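Local coordinates for protein SAR-endolysin (Enterobacteria phage P1, PDB 1XJU) that hydrolyses the beta-1,4 linkages of host peptidoglycan once released from the inner membrane, so that the infected cell lyses and sets the phage particles free, at residues C63-F68 and C90-R94; N76-A80 and L149-G153; S83-M88 and R142-E146; T107-W112 and H124-F128. One frame throughout, in Å; residues are numbered along the deposited sequence.

Overall arrangement
All four contacts lie in the phage lysozyme fold of one chain, and helix 75-88 runs through its middle. Contacts 2 and 3, about 11 Å apart between centres, are two levels of the same pairing of helix 75-88 with helix 137-151. Contact 1 ties the end of helix 46-67 to helix 90-94, the helices that precede and follow helix 75-88 in sequence. Contact 4 forms later in the chain and falls wholly between the two halves of contact 3; its centre is about 11 Å from that of contact 1 and 12 Å from that of contact 3. Disulfides and polar bonds thus tie the helices around helix 75-88, and Cys23, near contact 3, is disulfide-bonded in this inactive form.

Contact 1 (C63-F68 and C90-R94); sequences CINQHF and CNSLR
Arg94 reaches across to His67 and lays its guanidinium flat on the imidazole, with centres 3.5 Å apart and planes only 11° from parallel. Followed outward, the arginine CB points neither at nor away from the partner segment, but CG already packs on Phe68, 3.8 Å from its CZ. CD and NE pass along CB and CG of the histidine. The bend at chi3 (69°) turns the chain so that CZ comes over ND1, and NH1 sits over the ring centre, 3.3 Å from His67 NE2. That short approach is stacking rather than a hydrogen bond, since the N-H groups lie in a plane nearly parallel to the ring. Gln66 CB covers the other imidazole face. A flat cation suits this partly exposed position, where it can cover an aromatic face. Deeper in, Phe68 CZ lies 3.6 Å from Leu93 CB, and the phenyl ring takes the Leu93 carbonyl oxygen at its edge. Beside the phenyl edge runs the disulfide, Cys63 SG to Cys90 SG at 2.0 Å; both sulfurs lie anti to their backbone nitrogens, and chi3 of 84° is close to the relaxed right angle. The arrangement is a disulfide cross-link between two helices, fixing the end of helix 46-67 to helix 90-94 within the phage lysozyme fold, away from the active site.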
loop_
_atom_site.group_PDB
_atom_site.type_symbol
_atom_site.label_atom_id
_atom_site.label_comp_id
_atom_site.label_asym_id
_atom_site.label_seq_id
_atom_site.Cartn_x
_atom_site.Cartn_y
_atom_site.Cartn_z
ATOM N N CYS A 63 6.337 -7.632 -3.485
ATOM C CA CYS A 63 5.348 -7.104 -4.401
ATOM C C CYS A 63 5.953 -5.997 -5.273
ATOM O O CYS A 63 5.817 -5.984 -6.512
ATOM C CB CYS A 63 4.203 -6.527 -3.580
ATOM S SG CYS A 63 3.019 -5.536 -4.574
ATOM N N ILE A 64 6.592 -5.024 -4.629
ATOM C CA ILE A 64 7.177 -3.912 -5.372
ATOM C C ILE A 64 8.295 -4.380 -6.303
ATOM O O ILE A 64 8.391 -3.910 -7.450
ATOM C CB ILE A 64 7.575 -2.794 -4.380
ATOM C CG1 ILE A 64 6.377 -2.334 -3.525
ATOM C CG2 ILE A 64 8.231 -1.627 -5.065
ATOM C CD1 ILE A 64 5.118 -2.002 -4.332
ATOM N N ASN A 65 9.140 -5.252 -5.829
ATOM C CA ASN A 65 10.197 -5.772 -6.681
ATOM C C ASN A 65 9.652 -6.543 -7.861
ATOM O O ASN A 65 10.131 -6.375 -9.015
ATOM C CB ASN A 65 11.175 -6.631 -5.845
ATOM C CG ASN A 65 12.071 -5.798 -4.993
ATOM O OD1 ASN A 65 12.369 -4.635 -5.310
ATOM N ND2 ASN A 65 12.503 -6.352 -3.864
ATOM N N GLN A 66 8.701 -7.436 -7.609
ATOM C CA GLN A 66 8.237 -8.318 -8.677
ATOM C C GLN A 66 7.355 -7.664 -9.680
ATOM O O GLN A 66 7.426 -7.991 -10.893
ATOM C CB GLN A 66 7.497 -9.502 -8.087
ATOM C CG GLN A 66 8.350 -10.490 -7.376
ATOM C CD GLN A 66 9.388 -11.079 -8.302
ATOM O OE1 GLN A 66 9.073 -11.476 -9.434
ATOM N NE2 GLN A 66 10.628 -11.091 -7.859
ATOM N N HIS A 67 6.560 -6.694 -9.244
ATOM C CA HIS A 67 5.493 -6.178 -10.058
ATOM C C HIS A 67 5.536 -4.684 -10.365
ATOM O O HIS A 67 4.706 -4.205 -11.116
ATOM C CB HIS A 67 4.136 -6.584 -9.496
ATOM C CG HIS A 67 4.003 -8.045 -9.359
ATOM N ND1 HIS A 67 4.100 -8.910 -10.429
ATOM C CD2 HIS A 67 3.794 -8.810 -8.262
ATOM C CE1 HIS A 67 3.978 -10.146 -9.989
ATOM N NE2 HIS A 67 3.808 -10.111 -8.681
ATOM N N PHE A 68 6.469 -3.952 -9.734
ATOM C CA PHE A 68 6.576 -2.515 -9.864
ATOM C C PHE A 68 7.994 -2.051 -10.164
ATOM O O PHE A 68 8.307 -0.878 -10.008
ATOM C CB PHE A 68 5.997 -1.804 -8.616
ATOM C CG PHE A 68 4.527 -2.025 -8.441
ATOM C CD1 PHE A 68 3.632 -1.118 -8.868
ATOM C CD2 PHE A 68 4.057 -3.166 -7.859
ATOM C CE1 PHE A 68 2.288 -1.318 -8.728
ATOM C CE2 PHE A 68 2.695 -3.405 -7.733
ATOM C CZ PHE A 68 1.790 -2.487 -8.171
ATOM N N CYS A 90 -0.862 -6.202 -2.526
ATOM C CA CYS A 90 -0.287 -6.126 -3.887
ATOM C C CYS A 90 -1.356 -6.098 -4.966
ATOM O O CYS A 90 -1.299 -5.270 -5.896
ATOM C CB CYS A 90 0.667 -7.276 -4.127
ATOM S SG CYS A 90 1.867 -6.973 -5.447
ATOM N N ASN A 91 -2.345 -6.987 -4.856
ATOM C CA ASN A 91 -3.342 -7.060 -5.906
ATOM C C ASN A 91 -4.036 -5.727 -6.084
ATOM O O ASN A 91 -4.302 -5.327 -7.218
ATOM C CB ASN A 91 -4.386 -8.148 -5.614
ATOM C CG ASN A 91 -3.842 -9.566 -5.794
ATOM O OD1 ASN A 91 -2.876 -9.812 -6.522
ATOM N ND2 ASN A 91 -4.482 -10.520 -5.117
ATOM N N SER A 92 -4.357 -5.036 -4.989
ATOM C CA SER A 92 -5.023 -3.748 -5.067
ATOM C C SER A 92 -4.206 -2.681 -5.771
ATOM O O SER A 92 -4.802 -1.761 -6.324
ATOM C CB SER A 92 -5.427 -3.253 -3.678
ATOM O OG SER A 92 -6.468 -4.069 -3.121
ATOM N N LEU A 93 -2.888 -2.776 -5.730
ATOM C CA LEU A 93 -2.045 -1.808 -6.412
ATOM C C LEU A 93 -1.834 -2.147 -7.874
ATOM O O LEU A 93 -1.410 -1.277 -8.645
ATOM C CB LEU A 93 -0.708 -1.680 -5.725
ATOM C CG LEU A 93 -0.721 -1.128 -4.330
ATOM C CD1 LEU A 93 0.690 -1.012 -3.764
ATOM C CD2 LEU A 93 -1.467 0.209 -4.274
ATOM N N ARG A 94 -2.113 -3.396 -8.256
ATOM C CA ARG A 94 -1.879 -3.886 -9.632
ATOM C C ARG A 94 -3.056 -3.666 -10.573
ATOM O O ARG A 94 -2.870 -3.340 -11.755
ATOM C CB ARG A 94 -1.469 -5.351 -9.602
ATOM C CG ARG A 94 -0.128 -5.614 -8.979
ATOM C CD ARG A 94 0.206 -7.068 -8.835
ATOM N NE ARG A 94 0.426 -7.644 -10.174
ATOM C CZ ARG A 94 0.645 -8.925 -10.410
ATOM N NH1 ARG A 94 0.620 -9.777 -9.415
ATOM N NH2 ARG A 94 0.854 -9.353 -11.651
#

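Contact 2 (N76-A80 and L149-G153); sequences NAFSA and LCLTG
Ala80 CB meets Cys150 CB at 3.6 Å, and Ala77 CB and CA touch the sulfur, SG, of the same cysteine: this is close helix-helix packing in the phage lysozyme fold, between helix 75-88 and the end of helix 137-151. Small residues make it possible, for the CA atoms of Ala77 and Cys150 come within 4.0 Å of each other. A chi1 of 172° swings Leu149 CG across from its own nitrogen and sends the two methyl branches to different neighbours: CD1 lies 3.6 Å from Asn76 OD1, whereas CD2 reaches toward Ala80 and Ser79. A water between the helices accepts from Ala77 N at 2.8 Å and donates to Cys150 O, bridging two backbones without a side chain. Where helix 137-151 gives way to a loop, Asn76 ND2 donates to Thr152 O at 2.9 Å, nearly straight at 168°; the oxygen lies in the amide plane, but the nitrogen stands 45° out of the carbonyl plane. One shell further out, the cysteine is fixed by its disulfide to Cys122 of helix 118-123, and Leu149 also packs on Ala5 and Leu9 of helix 4-10. The Asn76 amide is held from its other end too, OD1 accepting from Asn3 ND2.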
loop_
_atom_site.group_PDB
_atom_site.type_symbol
_atom_site.label_atom_id
_atom_site.label_comp_id
_atom_site.label_asym_id
_atom_site.label_seq_id
_atom_site.Cartn_x
_atom_site.Cartn_y
_atom_site.Cartn_z
ATOM N N ASN A 76 13.584 6.146 -1.681
ATOM C CA ASN A 76 12.397 6.783 -1.169
ATOM C C ASN A 76 11.136 6.288 -1.877
ATOM O O ASN A 76 10.161 5.920 -1.184
ATOM C CB ASN A 76 12.514 8.301 -1.298
ATOM C CG ASN A 76 13.499 8.919 -0.344
ATOM O OD1 ASN A 76 13.849 8.309 0.683
ATOM N ND2 ASN A 76 13.979 10.121 -0.679
ATOM N N ALA A 77 11.154 6.209 -3.195
ATOM C CA ALA A 77 10.013 5.683 -3.907
ATOM C C ALA A 77 9.763 4.228 -3.518
ATOM O O ALA A 77 8.608 3.791 -3.314
ATOM C CB ALA A 77 10.190 5.823 -5.392
ATOM N N PHE A 78 10.814 3.432 -3.448
ATOM C CA PHE A 78 10.667 2.041 -3.078
ATOM C C PHE A 78 10.003 1.917 -1.724
ATOM O O PHE A 78 9.130 1.034 -1.524
ATOM C CB PHE A 78 12.027 1.354 -3.031
ATOM C CG PHE A 78 11.946 -0.074 -2.586
ATOM C CD1 PHE A 78 11.597 -1.063 -3.476
ATOM C CD2 PHE A 78 12.090 -0.393 -1.242
ATOM C CE1 PHE A 78 11.435 -2.358 -3.029
ATOM C CE2 PHE A 78 11.882 -1.678 -0.827
ATOM C CZ PHE A 78 11.581 -2.634 -1.712
ATOM N N SER A 79 10.432 2.713 -0.800
ATOM C CA SER A 79 9.953 2.641 0.590
ATOM C C SER A 79 8.526 3.124 0.694
ATOM O O SER A 79 7.706 2.494 1.395
ATOM C CB SER A 79 10.872 3.483 1.459
ATOM O OG SER A 79 12.187 2.948 1.480
ATOM N N ALA A 80 8.163 4.184 -0.041
ATOM C CA ALA A 80 6.777 4.624 -0.096
ATOM C C ALA A 80 5.886 3.575 -0.701
ATOM O O ALA A 80 4.769 3.313 -0.198
ATOM C CB ALA A 80 6.694 5.920 -0.854
ATOM N N LEU A 149 7.117 11.381 0.547
ATOM C CA LEU A 149 8.345 10.621 0.656
ATOM C C LEU A 149 8.837 10.161 -0.718
ATOM O O LEU A 149 9.998 10.357 -1.080
ATOM C CB LEU A 149 8.161 9.411 1.566
ATOM C CG LEU A 149 9.332 8.446 1.591
ATOM C CD1 LEU A 149 10.624 9.125 2.068
ATOM C CD2 LEU A 149 9.005 7.248 2.510
ATOM N N CYS A 150 7.924 9.580 -1.482
ATOM C CA CYS A 150 8.208 9.015 -2.783
ATOM C C CYS A 150 8.895 10.024 -3.694
ATOM O O CYS A 150 9.842 9.685 -4.411
ATOM C CB CYS A 150 6.850 8.556 -3.328
ATOM S SG CYS A 150 6.823 7.470 -4.767
ATOM N N LEU A 151 8.417 11.264 -3.676
ATOM C CA LEU A 151 8.895 12.308 -4.580
ATOM C C LEU A 151 10.189 12.924 -4.111
ATOM O O LEU A 151 10.814 13.688 -4.889
ATOM C CB LEU A 151 7.865 13.418 -4.682
ATOM C CG LEU A 151 6.566 13.058 -5.381
ATOM C CD1 LEU A 151 5.523 14.141 -5.167
ATOM C CD2 LEU A 151 6.857 12.850 -6.833
ATOM N N THR A 152 10.632 12.657 -2.894
ATOM C CA THR A 152 11.821 13.340 -2.357
ATOM C C THR A 152 13.065 12.869 -3.096
ATOM O O THR A 152 13.405 11.674 -3.109
ATOM C CB THR A 152 11.942 13.042 -0.886
ATOM O OG1 THR A 152 10.798 13.585 -0.186
ATOM C CG2 THR A 152 13.184 13.677 -0.249
ATOM N N GLY A 153 13.744 13.826 -3.714
ATOM C CA GLY A 153 14.879 13.572 -4.618
ATOM C C GLY A 153 14.541 13.484 -6.082
ATOM O O GLY A 153 15.437 13.449 -6.940
HETATM O O HOH W 1 12.298 8.271 -4.792
#

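Contact 3 (S83-M88 and R142-E146); sequences SAAFNM and RREKE
The guanidinium of Arg142 has the Asn87 amide stacked over one face, the two planes 4° apart and OD1 above its centre, while Ser83 OG comes to its edge and accepts from NH2 at 2.9 Å. Arg143 is used edgewise. Its NH1 donates to Asn87 OD1 at 2.9 Å, in the amide's carbonyl plane and on a lone pair, and the neighbouring NE/NH1 edge holds Glu146 side-on: NE meets OE2 at 2.7 Å and NH1 meets OE1 at 3.0 Å, both at 170°. Met88 SD packs obliquely against NH2, whose hydrogen bond goes to Phe128 O. Bends at chi2 and chi3 let Arg143 serve both helices. Ser83, small enough to fit between helices, donates a hydrogen bond to Glu146 OE1 at 2.6 Å, on the anti side of the carboxylate and 31° out of its plane. That oxygen also accepts from Arg142 NE at 2.8 Å, making three donors with Arg143 NH1. Asn87 ND2 bonds the carbonyls of Tyr21 and Cys23, the active-site cysteine, here locked in a disulfide with Cys16. The salt-bridge network is made within helix 137-151, and Ser83 and Asn87 tie it to antiparallel helix 75-88; two buried arginines around one carboxylate probably favour its ionised form.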
loop_
_atom_site.group_PDB
_atom_site.type_symbol
_atom_site.label_atom_id
_atom_site.label_comp_id
_atom_site.label_asym_id
_atom_site.label_seq_id
_atom_site.Cartn_x
_atom_site.Cartn_y
_atom_site.Cartn_z
ATOM N N SER A 83 5.316 0.690 1.709
ATOM C CA SER A 83 4.302 1.105 2.684
ATOM C C SER A 83 2.911 0.930 2.102
ATOM O O SER A 83 2.030 0.364 2.774
ATOM C CB SER A 83 4.562 2.559 3.069
ATOM O OG SER A 83 3.500 3.083 3.868
ATOM N N ALA A 84 2.661 1.392 0.876
ATOM C CA ALA A 84 1.355 1.266 0.266
ATOM C C ALA A 84 0.989 -0.198 0.086
ATOM O O ALA A 84 -0.170 -0.590 0.353
ATOM C CB ALA A 84 1.333 2.005 -1.067
ATOM N N ALA A 85 1.918 -1.018 -0.359
ATOM C CA ALA A 85 1.656 -2.434 -0.569
ATOM C C ALA A 85 1.373 -3.129 0.774
ATOM O O ALA A 85 0.538 -4.024 0.841
ATOM C CB ALA A 85 2.796 -3.089 -1.293
ATOM N N PHE A 86 2.064 -2.751 1.826
ATOM C CA PHE A 86 1.833 -3.316 3.153
ATOM C C PHE A 86 0.407 -3.025 3.581
ATOM O O PHE A 86 -0.297 -3.884 4.125
ATOM C CB PHE A 86 2.827 -2.733 4.139
ATOM C CG PHE A 86 2.645 -3.198 5.547
ATOM C CD1 PHE A 86 1.863 -2.508 6.425
ATOM C CD2 PHE A 86 3.302 -4.350 5.996
ATOM C CE1 PHE A 86 1.690 -2.929 7.735
ATOM C CE2 PHE A 86 3.168 -4.760 7.324
ATOM C CZ PHE A 86 2.340 -4.032 8.185
ATOM N N ASN A 87 -0.033 -1.794 3.378
ATOM C CA ASN A 87 -1.321 -1.324 3.890
ATOM C C ASN A 87 -2.470 -1.799 3.028
ATOM O O ASN A 87 -3.548 -2.082 3.564
ATOM C CB ASN A 87 -1.243 0.210 3.932
ATOM C CG ASN A 87 -2.252 0.914 4.758
ATOM O OD1 ASN A 87 -2.578 2.085 4.399
ATOM N ND2 ASN A 87 -2.619 0.356 5.964
ATOM N N MET A 88 -2.276 -1.872 1.700
ATOM C CA MET A 88 -3.361 -2.098 0.746
ATOM C C MET A 88 -3.318 -3.447 0.061
ATOM O O MET A 88 -4.361 -3.889 -0.439
ATOM C CB MET A 88 -3.346 -1.018 -0.331
ATOM C CG MET A 88 -3.425 0.403 0.234
ATOM S SD MET A 88 -4.815 0.692 1.347
ATOM C CE MET A 88 -6.105 0.965 0.108
ATOM N N ARG A 142 -2.607 9.040 4.564
ATOM C CA ARG A 142 -1.529 8.073 4.426
ATOM C C ARG A 142 -0.944 8.150 3.037
ATOM O O ARG A 142 0.288 8.174 2.924
ATOM C CB ARG A 142 -2.087 6.700 4.769
ATOM C CG ARG A 142 -1.145 5.561 4.595
ATOM C CD ARG A 142 0.126 5.680 5.385
ATOM N NE ARG A 142 0.919 4.409 5.279
ATOM C CZ ARG A 142 0.825 3.336 6.066
ATOM N NH1 ARG A 142 0.098 3.409 7.189
ATOM N NH2 ARG A 142 1.548 2.246 5.849
ATOM N N ARG A 143 -1.774 8.066 2.027
ATOM C CA ARG A 143 -1.280 8.106 0.636
ATOM C C ARG A 143 -0.525 9.391 0.346
ATOM O O ARG A 143 0.485 9.379 -0.374
ATOM C CB ARG A 143 -2.403 7.939 -0.344
ATOM C CG ARG A 143 -3.093 6.564 -0.337
ATOM C CD ARG A 143 -2.265 5.388 -0.734
ATOM N NE ARG A 143 -1.550 4.771 0.353
ATOM C CZ ARG A 143 -2.111 3.918 1.210
ATOM N NH1 ARG A 143 -1.378 3.331 2.115
ATOM N NH2 ARG A 143 -3.419 3.689 1.155
ATOM N N GLU A 144 -0.998 10.510 0.872
ATOM C CA GLU A 144 -0.312 11.798 0.621
ATOM C C GLU A 144 1.013 11.848 1.308
ATOM O O GLU A 144 2.013 12.340 0.744
ATOM C CB GLU A 144 -1.230 12.963 0.996
ATOM C CG GLU A 144 -2.473 13.017 0.119
ATOM C CD GLU A 144 -3.538 14.002 0.560
ATOM O OE1 GLU A 144 -3.388 14.551 1.665
ATOM O OE2 GLU A 144 -4.543 14.181 -0.197
ATOM N N LYS A 145 1.127 11.322 2.500
ATOM C CA LYS A 145 2.394 11.263 3.165
ATOM C C LYS A 145 3.380 10.316 2.442
ATOM O O LYS A 145 4.566 10.640 2.256
ATOM C CB LYS A 145 2.248 10.810 4.617
ATOM C CG LYS A 145 1.577 11.814 5.491
ATOM C CD LYS A 145 1.390 11.356 6.885
ATOM C CE LYS A 145 0.660 12.436 7.676
ATOM N NZ LYS A 145 1.390 13.719 7.850
ATOM N N GLU A 146 2.911 9.176 1.983
ATOM C CA GLU A 146 3.742 8.327 1.156
ATOM C C GLU A 146 4.182 9.041 -0.108
ATOM O O GLU A 146 5.367 8.909 -0.505
ATOM C CB GLU A 146 2.991 7.022 0.795
ATOM C CG GLU A 146 2.742 6.075 1.949
ATOM C CD GLU A 146 1.733 5.027 1.601
ATOM O OE1 GLU A 146 1.492 4.137 2.511
ATOM O OE2 GLU A 146 1.103 5.124 0.551
#

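Contact 4 (T107-W112 and H124-F128); sequences TSIHKW and HLPDF. With SO4 (sulfate ion), chain D.
Apolar contacts gather on Ile109, whose two branches part company. CG1 is anti to the backbone N (chi1 -161°) and carries CD1 to Leu125 CD2 at 3.8 Å, whereas CG2 presses obliquely on the Phe128 ring, 3.5 Å from CE1. A branched side chain thus packs against both a leucine and a phenylalanine. Thr107 adds its methyl at the edge of the same phenyl ring, CG2 standing 3.8 Å from CZ. His124 is met differently. Ser108 CB sits over one face of the imidazole as a CH-pi contact, 3.8 Å from the ring centroid. The five-membered ring of Trp112 approaches the histidine with planes at 30°, but the two rings are offset, with little shared area, meeting at Trp112 CD1 and His124 CD2. These residues join the N-terminal end of helix 108-114 and its cap to the 3-10 turn 125-127 and its flanking residues, in the part of the phage lysozyme fold between the strand pair 95-98/103-106 and helix 137-151. Hydrogen bonds shape each segment from within. Thr107 is the N-cap: OG1 accepts from His110 N at 3.1 Å, and also binds Leu93 O. His124 ND1 donates to Asp127 OD2 at 2.6 Å, nearly in the ring plane and on the syn side of the carboxylate, though tilted 29° out of its plane, which holds the imidazole's rotation. A water spans the segments, accepting from Ile109 N and donating to Asp127 OD2. Lys111 makes the ionic contacts, its NZ bonded to sulfate O4 at 2.7 Å and paired with Glu106; the sulfate, probably from the crystallisation liquor, is also held by Arg101.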
loop_
_atom_site.group_PDB
_atom_site.type_symbol
_atom_site.label_atom_id
_atom_site.label_comp_id
_atom_site.label_asym_id
_atom_site.label_seq_id
_atom_site.Cartn_x
_atom_site.Cartn_y
_atom_site.Cartn_z
ATOM N N THR A 107 -3.900 -0.636 -12.995
ATOM C CA THR A 107 -3.885 0.663 -12.368
ATOM C C THR A 107 -2.878 1.558 -13.094
ATOM O O THR A 107 -1.835 1.135 -13.619
ATOM C CB THR A 107 -3.455 0.544 -10.916
ATOM O OG1 THR A 107 -2.166 -0.076 -10.910
ATOM C CG2 THR A 107 -4.420 -0.274 -10.076
ATOM N N SER A 108 -3.151 2.840 -13.023
ATOM C CA SER A 108 -2.174 3.819 -13.493
ATOM C C SER A 108 -0.873 3.734 -12.730
ATOM O O SER A 108 0.201 3.878 -13.335
ATOM C CB SER A 108 -2.756 5.175 -13.362
ATOM O OG SER A 108 -3.839 5.335 -14.246
ATOM N N ILE A 109 -0.915 3.510 -11.406
ATOM C CA ILE A 109 0.337 3.434 -10.662
ATOM C C ILE A 109 1.215 2.315 -11.179
ATOM O O ILE A 109 2.431 2.483 -11.298
ATOM C CB ILE A 109 0.048 3.337 -9.156
ATOM C CG1 ILE A 109 1.272 3.717 -8.345
ATOM C CG2 ILE A 109 -0.513 1.972 -8.725
ATOM C CD1 ILE A 109 1.014 3.919 -6.877
ATOM N N HIS A 110 0.626 1.181 -11.522
ATOM C CA HIS A 110 1.377 0.089 -12.096
ATOM C C HIS A 110 1.914 0.419 -13.498
ATOM O O HIS A 110 3.067 0.079 -13.816
ATOM C CB HIS A 110 0.517 -1.186 -12.106
ATOM C CG HIS A 110 1.228 -2.411 -12.606
ATOM N ND1 HIS A 110 1.216 -2.800 -13.939
ATOM C CD2 HIS A 110 1.954 -3.355 -11.961
ATOM C CE1 HIS A 110 1.892 -3.939 -14.048
ATOM N NE2 HIS A 110 2.408 -4.270 -12.888
ATOM N N LYS A 111 1.095 1.038 -14.300
ATOM C CA LYS A 111 1.526 1.454 -15.635
ATOM C C LYS A 111 2.792 2.308 -15.546
ATOM O O LYS A 111 3.741 2.096 -16.289
ATOM C CB LYS A 111 0.416 2.224 -16.324
ATOM C CG LYS A 111 -0.660 1.329 -16.848
ATOM C CD LYS A 111 -1.643 2.093 -17.670
ATOM C CE LYS A 111 -2.812 1.224 -18.114
ATOM N NZ LYS A 111 -2.438 0.164 -19.039
ATOM N N TRP A 112 2.772 3.313 -14.682
ATOM C CA TRP A 112 3.913 4.191 -14.579
ATOM C C TRP A 112 5.116 3.526 -13.981
ATOM O O TRP A 112 6.244 3.772 -14.420
ATOM C CB TRP A 112 3.540 5.473 -13.838
ATOM C CG TRP A 112 2.600 6.355 -14.572
ATOM C CD1 TRP A 112 1.412 6.792 -14.142
ATOM C CD2 TRP A 112 2.804 6.959 -15.857
ATOM N NE1 TRP A 112 0.839 7.648 -15.070
ATOM C CE2 TRP A 112 1.697 7.779 -16.120
ATOM C CE3 TRP A 112 3.835 6.941 -16.789
ATOM C CZ2 TRP A 112 1.559 8.485 -17.311
ATOM C CZ3 TRP A 112 3.703 7.700 -17.967
ATOM C CH2 TRP A 112 2.587 8.451 -18.186
ATOM N N HIS A 124 0.249 8.939 -8.263
ATOM C CA HIS A 124 -0.946 8.102 -8.214
ATOM C C HIS A 124 -1.157 7.379 -6.910
ATOM O O HIS A 124 -2.144 6.631 -6.792
ATOM C CB HIS A 124 -0.967 7.154 -9.389
ATOM C CG HIS A 124 -1.386 7.836 -10.657
ATOM N ND1 HIS A 124 -2.719 7.991 -11.006
ATOM C CD2 HIS A 124 -0.668 8.485 -11.608
ATOM C CE1 HIS A 124 -2.799 8.667 -12.141
ATOM N NE2 HIS A 124 -1.574 8.991 -12.511
ATOM N N LEU A 125 -0.287 7.551 -5.921
ATOM C CA LEU A 125 -0.519 6.926 -4.620
ATOM C C LEU A 125 -1.895 7.316 -4.084
ATOM O O LEU A 125 -2.594 6.450 -3.532
ATOM C CB LEU A 125 0.639 7.258 -3.650
ATOM C CG LEU A 125 1.825 6.293 -3.850
ATOM C CD1 LEU A 125 3.053 6.863 -3.244
ATOM C CD2 LEU A 125 1.518 4.946 -3.211
ATOM N N PRO A 126 -2.323 8.580 -4.172
ATOM C CA PRO A 126 -3.657 8.921 -3.654
ATOM C C PRO A 126 -4.805 8.347 -4.452
ATOM O O PRO A 126 -5.998 8.654 -4.105
ATOM C CB PRO A 126 -3.647 10.475 -3.604
ATOM C CG PRO A 126 -2.165 10.781 -3.569
ATOM C CD PRO A 126 -1.542 9.794 -4.511
ATOM N N ASP A 127 -4.601 7.470 -5.401
ATOM C CA ASP A 127 -5.674 6.743 -6.069
ATOM C C ASP A 127 -6.186 5.597 -5.196
ATOM O O ASP A 127 -7.178 4.928 -5.592
ATOM C CB ASP A 127 -5.249 6.091 -7.395
ATOM C CG ASP A 127 -4.872 7.082 -8.451
ATOM O OD1 ASP A 127 -5.182 8.307 -8.262
ATOM O OD2 ASP A 127 -4.394 6.647 -9.493
ATOM N N PHE A 128 -5.541 5.319 -4.065
ATOM C CA PHE A 128 -5.903 4.141 -3.261
ATOM C C PHE A 128 -6.334 4.536 -1.865
ATOM O O PHE A 128 -5.551 4.457 -0.926
ATOM C CB PHE A 128 -4.727 3.142 -3.236
ATOM C CG PHE A 128 -4.306 2.736 -4.618
ATOM C CD1 PHE A 128 -3.358 3.488 -5.312
ATOM C CD2 PHE A 128 -4.976 1.727 -5.300
ATOM C CE1 PHE A 128 -3.117 3.198 -6.647
ATOM C CE2 PHE A 128 -4.714 1.440 -6.589
ATOM C CZ PHE A 128 -3.786 2.188 -7.260
HETATM S S SO4 D . -5.802 -1.299 -19.485
HETATM O O1 SO4 D . -6.592 -2.032 -20.426
HETATM O O2 SO4 D . -5.469 -2.168 -18.348
HETATM O O3 SO4 D . -6.510 -0.098 -19.069
HETATM O O4 SO4 D . -4.649 -0.819 -20.233
HETATM O O HOH W 2 -3.363 4.150 -9.999
#